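Local structure of Oxidored_FMN domain-containing protein ([Pseudomonas] geniculata N1, 6L6J) at residues Ala226-Arg231 with Val260-Trp265; Tyr127-Phe131 with Ala172-Ser176. The protein is an amine oxidase for 6-hydroxypseudooxynicotine that binds FMN, a [4Fe-4S] cluster and ADP, and probably oxidises its substrate through the flavin. All coordinates share one frame; numbering follows the deposited sequence.

Contact 1. Residues Ala226-Arg231 with Val260-Trp265. With FMN (flavin mononucleotide), chain B.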
# COMPACT_ATOMS: atom_id res chain seq x y z
N ALA A 226 6.89 -11.87 13.83
CA ALA A 226 5.53 -11.52 14.29
C ALA A 226 5.40 -11.91 15.77
O ALA A 226 5.45 -13.13 16.08
CB ALA A 226 4.50 -12.22 13.43
N VAL A 227 5.29 -10.89 16.64
CA VAL A 227 5.22 -11.08 18.12
C VAL A 227 3.79 -11.46 18.47
O VAL A 227 3.62 -12.40 19.27
CB VAL A 227 5.71 -9.85 18.91
CG1 VAL A 227 7.21 -9.67 18.78
CG2 VAL A 227 4.98 -8.56 18.54
N GLU A 228 2.80 -10.80 17.84
CA GLU A 228 1.36 -11.14 17.98
C GLU A 228 0.76 -11.48 16.61
O GLU A 228 1.12 -10.80 15.64
CB GLU A 228 0.62 -9.98 18.65
CG GLU A 228 -0.87 -10.26 18.84
CD GLU A 228 -1.44 -9.86 20.20
OE1 GLU A 228 -0.63 -9.54 21.10
OE2 GLU A 228 -2.69 -9.89 20.34
N ASP A 229 -0.11 -12.50 16.55
CA ASP A 229 -1.00 -12.74 15.39
C ASP A 229 -2.39 -12.21 15.76
O ASP A 229 -2.98 -12.76 16.69
CB ASP A 229 -1.02 -14.22 14.95
CG ASP A 229 -2.01 -14.55 13.82
OD1 ASP A 229 -3.23 -14.54 14.10
OD2 ASP A 229 -1.58 -14.80 12.67
N ARG A 230 -2.87 -11.19 15.04
CA ARG A 230 -4.17 -10.52 15.30
C ARG A 230 -5.25 -11.09 14.38
O ARG A 230 -6.40 -10.62 14.47
CB ARG A 230 -4.01 -9.01 15.14
CG ARG A 230 -3.01 -8.41 16.13
CD ARG A 230 -3.09 -6.90 16.21
NE ARG A 230 -4.33 -6.43 16.82
CZ ARG A 230 -4.80 -5.18 16.75
NH1 ARG A 230 -5.95 -4.88 17.34
NH2 ARG A 230 -4.13 -4.23 16.11
N ARG A 231 -4.90 -12.08 13.54
CA ARG A 231 -5.86 -12.76 12.62
C ARG A 231 -6.91 -13.47 13.48
O ARG A 231 -8.06 -13.00 13.52
CB ARG A 231 -5.12 -13.69 11.63
CG ARG A 231 -6.02 -14.43 10.65
CD ARG A 231 -6.86 -13.52 9.74
NE ARG A 231 -8.14 -14.13 9.37
CZ ARG A 231 -8.30 -15.09 8.46
NH1 ARG A 231 -9.51 -15.58 8.23
NH2 ARG A 231 -7.27 -15.56 7.78
N VAL A 260 3.49 -7.23 13.72
CA VAL A 260 2.29 -8.01 14.13
C VAL A 260 1.88 -8.95 12.98
O VAL A 260 1.89 -8.52 11.80
CB VAL A 260 1.14 -7.08 14.56
CG1 VAL A 260 1.55 -6.22 15.74
CG2 VAL A 260 0.63 -6.22 13.42
N SER A 261 1.52 -10.19 13.32
CA SER A 261 1.16 -11.23 12.31
C SER A 261 -0.20 -10.90 11.66
O SER A 261 -1.15 -10.38 12.33
CB SER A 261 1.14 -12.64 12.84
OG SER A 261 0.98 -13.57 11.76
N ASP A 262 -0.22 -11.28 10.38
CA ASP A 262 -1.21 -11.00 9.32
C ASP A 262 -0.98 -9.60 8.73
O ASP A 262 -0.95 -8.62 9.49
CB ASP A 262 -2.64 -11.28 9.75
CG ASP A 262 -3.54 -11.60 8.55
OD1 ASP A 262 -3.21 -12.56 7.81
OD2 ASP A 262 -4.52 -10.86 8.33
N TRP A 263 -0.82 -9.56 7.41
CA TRP A 263 -0.49 -8.37 6.60
C TRP A 263 -1.51 -7.26 6.86
O TRP A 263 -1.10 -6.09 6.89
CB TRP A 263 -0.38 -8.80 5.13
CG TRP A 263 0.39 -7.86 4.25
CD1 TRP A 263 1.03 -6.71 4.61
CD2 TRP A 263 0.60 -8.01 2.84
NE1 TRP A 263 1.60 -6.11 3.51
CE2 TRP A 263 1.33 -6.88 2.41
CE3 TRP A 263 0.22 -8.97 1.89
CZ2 TRP A 263 1.71 -6.70 1.08
CZ3 TRP A 263 0.60 -8.79 0.57
CH2 TRP A 263 1.32 -7.67 0.17
N ALA A 264 -2.78 -7.60 7.06
CA ALA A 264 -3.92 -6.66 7.17
C ALA A 264 -3.80 -5.86 8.46
O ALA A 264 -4.37 -4.73 8.52
CB ALA A 264 -5.23 -7.42 7.11
N TRP A 265 -3.08 -6.42 9.44
CA TRP A 265 -2.76 -5.79 10.75
C TRP A 265 -1.36 -5.16 10.76
O TRP A 265 -1.11 -4.22 11.55
CB TRP A 265 -2.93 -6.85 11.85
CG TRP A 265 -4.28 -7.49 11.88
CD1 TRP A 265 -4.65 -8.65 11.27
CD2 TRP A 265 -5.43 -7.01 12.58
NE1 TRP A 265 -5.97 -8.93 11.53
CE2 TRP A 265 -6.47 -7.93 12.35
CE3 TRP A 265 -5.70 -5.88 13.36
CZ2 TRP A 265 -7.75 -7.77 12.88
CZ3 TRP A 265 -6.96 -5.72 13.88
CH2 TRP A 265 -7.97 -6.66 13.65
N1 FMN B . 6.73 -7.66 4.75
C2 FMN B . 7.52 -8.77 4.60
O2 FMN B . 8.00 -9.28 5.62
N3 FMN B . 7.84 -9.33 3.42
C4 FMN B . 7.38 -8.82 2.27
O4 FMN B . 7.66 -9.34 1.19
C4A FMN B . 6.49 -7.63 2.33
N5 FMN B . 5.98 -7.06 1.20
C5A FMN B . 5.24 -5.93 1.31
C6 FMN B . 4.79 -5.31 0.15
C7 FMN B . 4.05 -4.14 0.27
C7M FMN B . 3.52 -3.53 -0.97
C8 FMN B . 3.77 -3.55 1.58
C8M FMN B . 2.94 -2.31 1.73
C9 FMN B . 4.22 -4.15 2.73
C9A FMN B . 4.96 -5.32 2.65
N10 FMN B . 5.47 -5.93 3.81
C10 FMN B . 6.22 -7.06 3.67
C1' FMN B . 5.23 -5.37 5.18
C2' FMN B . 6.19 -4.24 5.48
O2' FMN B . 7.48 -4.80 5.55
C3' FMN B . 5.89 -3.54 6.77
O3' FMN B . 6.09 -4.45 7.85
C4' FMN B . 4.48 -2.95 6.86
O4' FMN B . 4.13 -2.29 5.62
C5' FMN B . 4.35 -2.01 8.05
O5' FMN B . 5.25 -0.93 7.86
P FMN B . 4.75 0.45 7.17
O1P FMN B . 3.71 1.02 8.11
O2P FMN B . 6.02 1.24 7.09
O3P FMN B . 4.19 0.05 5.82
O HOH W 1 -1.87 -4.20 14.76
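R230 lies across the indole of W265, while the preceding residue, D229, takes a hydrogen bond from S261. Here strands 220-229 and 255-261, neighbours in the parallel FMN-binding TIM barrel, end side by side, joined through helix 241-249 as a beta-alpha-beta unit. D229 and S261 pair in parallel register, and both side chains leave from the same face of the sheet. D229 CG (chi1 175°) and S261 OG (chi1 -171°) each lie opposite their own backbone N, which sets carboxylate and hydroxyl facing each other. S261 OG donates to D229 OD2 (3.0 Å), meeting it on the anti side and somewhat out of the carboxylate plane. Serine suits this buried place: it is small enough for adjoining strands, and its hydroxyl can serve D229 and Q179 NE2 at once. The other carboxylate oxygen, D229 OD1, receives the backbone N of R232 and, weakly, that of R231. A226 CB rests on S261 CB at 3.4 Å, a methyl suited to the close approach of the two strands.

Further on, R230 CB sits over the five-membered ring of W265, 3.6 Å from its centroid. The arginine chain bends at chi3, which turns the guanidinium to the CE3-CZ3 rim of the six-membered ring: W265 CE3 lies over one guanidinium face, R230 CZ is 3.6 Å from W265 CZ3, and the planes are 45° apart. At the guanidinium edge, R230 NH2 gives a 2.6 Å hydrogen bond to a water. H569 meets the W265 ring edge-to-face. With an alanine in place of W265 the indole is gone, and R230 CB would probably lose the ring face it packs on, its guanidinium set freer to turn. Chemically, the buried D229 carboxylate is matched by N-H and O-H donors, which would probably favour its ionised form.

Contact 2. Residues Tyr127-Phe131 with Ala172-Ser176. With FMN (flavin mononucleotide), chain B.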
# COMPACT_ATOMS: atom_id res chain seq x y z
N TYR A 127 -4.56 -27.40 3.32
CA TYR A 127 -4.51 -26.53 2.11
C TYR A 127 -3.78 -25.26 2.51
O TYR A 127 -3.77 -24.88 3.66
CB TYR A 127 -5.92 -26.30 1.56
CG TYR A 127 -6.61 -27.55 1.07
CD1 TYR A 127 -6.27 -28.12 -0.14
CD2 TYR A 127 -7.64 -28.12 1.79
CE1 TYR A 127 -6.91 -29.26 -0.63
CE2 TYR A 127 -8.29 -29.26 1.32
CZ TYR A 127 -7.92 -29.82 0.11
OH TYR A 127 -8.55 -30.93 -0.34
N PRO A 128 -3.06 -24.60 1.58
CA PRO A 128 -2.43 -23.31 1.87
C PRO A 128 -3.37 -22.25 2.49
O PRO A 128 -4.50 -22.17 2.14
CB PRO A 128 -2.00 -22.84 0.47
CG PRO A 128 -1.79 -24.10 -0.31
CD PRO A 128 -2.83 -25.07 0.21
N HIS A 129 -2.85 -21.39 3.36
CA HIS A 129 -3.65 -20.39 4.11
C HIS A 129 -4.37 -19.46 3.12
O HIS A 129 -5.60 -19.26 3.30
CB HIS A 129 -2.81 -19.60 5.12
CG HIS A 129 -1.80 -20.40 5.90
ND1 HIS A 129 -2.09 -21.64 6.49
CD2 HIS A 129 -0.51 -20.12 6.21
CE1 HIS A 129 -1.02 -22.07 7.12
NE2 HIS A 129 -0.03 -21.16 6.95
N TYR A 130 -3.71 -18.91 2.11
CA TYR A 130 -4.29 -17.80 1.29
C TYR A 130 -4.57 -18.22 -0.17
O TYR A 130 -4.67 -17.33 -1.04
CB TYR A 130 -3.38 -16.56 1.34
CG TYR A 130 -3.01 -16.16 2.74
CD1 TYR A 130 -3.91 -15.49 3.56
CD2 TYR A 130 -1.79 -16.52 3.28
CE1 TYR A 130 -3.59 -15.15 4.87
CE2 TYR A 130 -1.44 -16.19 4.58
CZ TYR A 130 -2.35 -15.50 5.38
OH TYR A 130 -2.02 -15.18 6.66
N PHE A 131 -4.72 -19.51 -0.44
CA PHE A 131 -4.83 -20.07 -1.81
C PHE A 131 -5.92 -21.15 -1.86
O PHE A 131 -5.97 -21.98 -0.97
CB PHE A 131 -3.47 -20.58 -2.28
CG PHE A 131 -2.49 -19.49 -2.66
CD1 PHE A 131 -1.66 -18.90 -1.72
CD2 PHE A 131 -2.40 -19.04 -3.97
CE1 PHE A 131 -0.77 -17.90 -2.06
CE2 PHE A 131 -1.51 -18.04 -4.32
CZ PHE A 131 -0.70 -17.47 -3.36
N ALA A 172 7.17 -14.61 10.23
CA ALA A 172 6.19 -13.50 10.32
C ALA A 172 5.09 -13.66 9.28
O ALA A 172 5.12 -14.65 8.56
CB ALA A 172 6.91 -12.17 10.16
N HIS A 173 4.11 -12.73 9.30
CA HIS A 173 2.98 -12.56 8.34
C HIS A 173 2.10 -13.82 8.16
O HIS A 173 1.23 -13.78 7.26
CB HIS A 173 3.56 -12.10 6.99
CG HIS A 173 4.10 -10.72 7.07
ND1 HIS A 173 5.45 -10.47 7.10
CD2 HIS A 173 3.47 -9.52 7.16
CE1 HIS A 173 5.63 -9.16 7.20
NE2 HIS A 173 4.43 -8.56 7.24
N ASN A 174 2.31 -14.89 8.94
CA ASN A 174 1.78 -16.23 8.60
C ASN A 174 2.19 -16.61 7.15
O ASN A 174 1.42 -17.35 6.49
CB ASN A 174 0.27 -16.26 8.77
CG ASN A 174 -0.28 -17.67 8.69
OD1 ASN A 174 0.45 -18.62 8.99
ND2 ASN A 174 -1.53 -17.81 8.26
N LEU A 175 3.36 -16.16 6.68
CA LEU A 175 3.96 -16.54 5.38
C LEU A 175 5.29 -17.26 5.59
O LEU A 175 6.18 -17.09 4.75
CB LEU A 175 4.15 -15.28 4.52
CG LEU A 175 2.90 -14.41 4.32
CD1 LEU A 175 3.25 -13.14 3.57
CD2 LEU A 175 1.79 -15.18 3.60
N SER A 176 5.42 -18.08 6.64
CA SER A 176 6.68 -18.78 7.00
C SER A 176 6.40 -20.17 7.57
O SER A 176 5.55 -20.29 8.47
CB SER A 176 7.49 -17.97 7.98
OG SER A 176 8.44 -18.81 8.64
N1 FMN B . 6.73 -7.66 4.75
C2 FMN B . 7.52 -8.77 4.60
O2 FMN B . 8.00 -9.28 5.62
N3 FMN B . 7.84 -9.33 3.42
C4 FMN B . 7.38 -8.82 2.27
O4 FMN B . 7.66 -9.34 1.19
C4A FMN B . 6.49 -7.63 2.33
N5 FMN B . 5.98 -7.06 1.20
C5A FMN B . 5.24 -5.93 1.31
C6 FMN B . 4.79 -5.31 0.15
C7 FMN B . 4.05 -4.14 0.27
C7M FMN B . 3.52 -3.53 -0.97
C8 FMN B . 3.77 -3.55 1.58
C8M FMN B . 2.94 -2.31 1.73
C9 FMN B . 4.22 -4.15 2.73
C9A FMN B . 4.96 -5.32 2.65
N10 FMN B . 5.47 -5.93 3.81
C10 FMN B . 6.22 -7.06 3.67
C1' FMN B . 5.23 -5.37 5.18
C2' FMN B . 6.19 -4.24 5.48
O2' FMN B . 7.48 -4.80 5.55
C3' FMN B . 5.89 -3.54 6.77
O3' FMN B . 6.09 -4.45 7.85
C4' FMN B . 4.48 -2.95 6.86
O4' FMN B . 4.13 -2.29 5.62
C5' FMN B . 4.35 -2.01 8.05
O5' FMN B . 5.25 -0.93 7.86
P FMN B . 4.75 0.45 7.17
O1P FMN B . 3.71 1.02 8.11
O2P FMN B . 6.02 1.24 7.09
O3P FMN B . 4.19 0.05 5.82
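The side-chain amide of N174 wedges between the ring of H129 and the hydroxyl of Y130, joining two loops of the TIM barrel: residues 172-176 follow barrel strand 166-171, whereas residues 127-131 belong to the excursion between strands 121-122 and 138-139. The amide and imidazole planes are only 24° apart, but the amide approaches the ring obliquely, with N174 CG 3.5 Å from H129 CD2. Toward Y130 the same amide stands steeply, at 69° to the phenol, and N174 CB comes 3.3 Å from Y130 OH. N174 CG, anti to the backbone N (chi1 -169°), carries the amide to H129 and Y130. The backbone carbonyl of N174 meets the phenol at its edge, 3.6 Å between N174 O and Y130 CE2. Beside it L175 adds the apolar share of the contact, its CD2 methyl 3.5 Å from Y130 CE2.

The next shell fixes these groups. Y130 OH is hydrogen-bonded to D262 OD1 and H129 NE2 to D180 OD1, so the tyrosine serves both as packing surface and as polar reach. Within the type I turn P128-F131, H129 CB covers one face of the Y130 ring. Asparagine suits the left-handed backbone that H173 and N174 share. That bend sends H173 the other way, to the FMN pyrimidine end, its imidazole held between Y170 OH at ND1 and D266 OD2 at NE2, D266 also binding the flavin. The loop thus faces cofactor on one flank and the H129-Y130 turn on another. N174 N bonds Q179 OE1, and S176, the N-cap of helix 177-182, takes the backbone N of L178 on its OG. The loop itself is closed on its own backbone by L175 N, which donates to A172 O at 3.0 Å.

How the contacts relate
Followed from the N terminus, contact 2 comes first: it closes a loop from 127-131 to 172-176 that takes in strand 138-139, helix 142-162 and barrel strand 166-171. Only afterwards does contact 1 open, closing the unit of strand 220-229, helix 241-249 and strand 255-261. The two are therefore in series, neither nested nor crossing. The centres of contact 1 and contact 2 are about 12 Å apart. They adjoin because strands 166-171, 220-229 and 255-261 are consecutive in the barrel, with A172 packing on A226 and N174 on S261. Together they tie the excursion loop to these strand ends, beside the FMN that both touch.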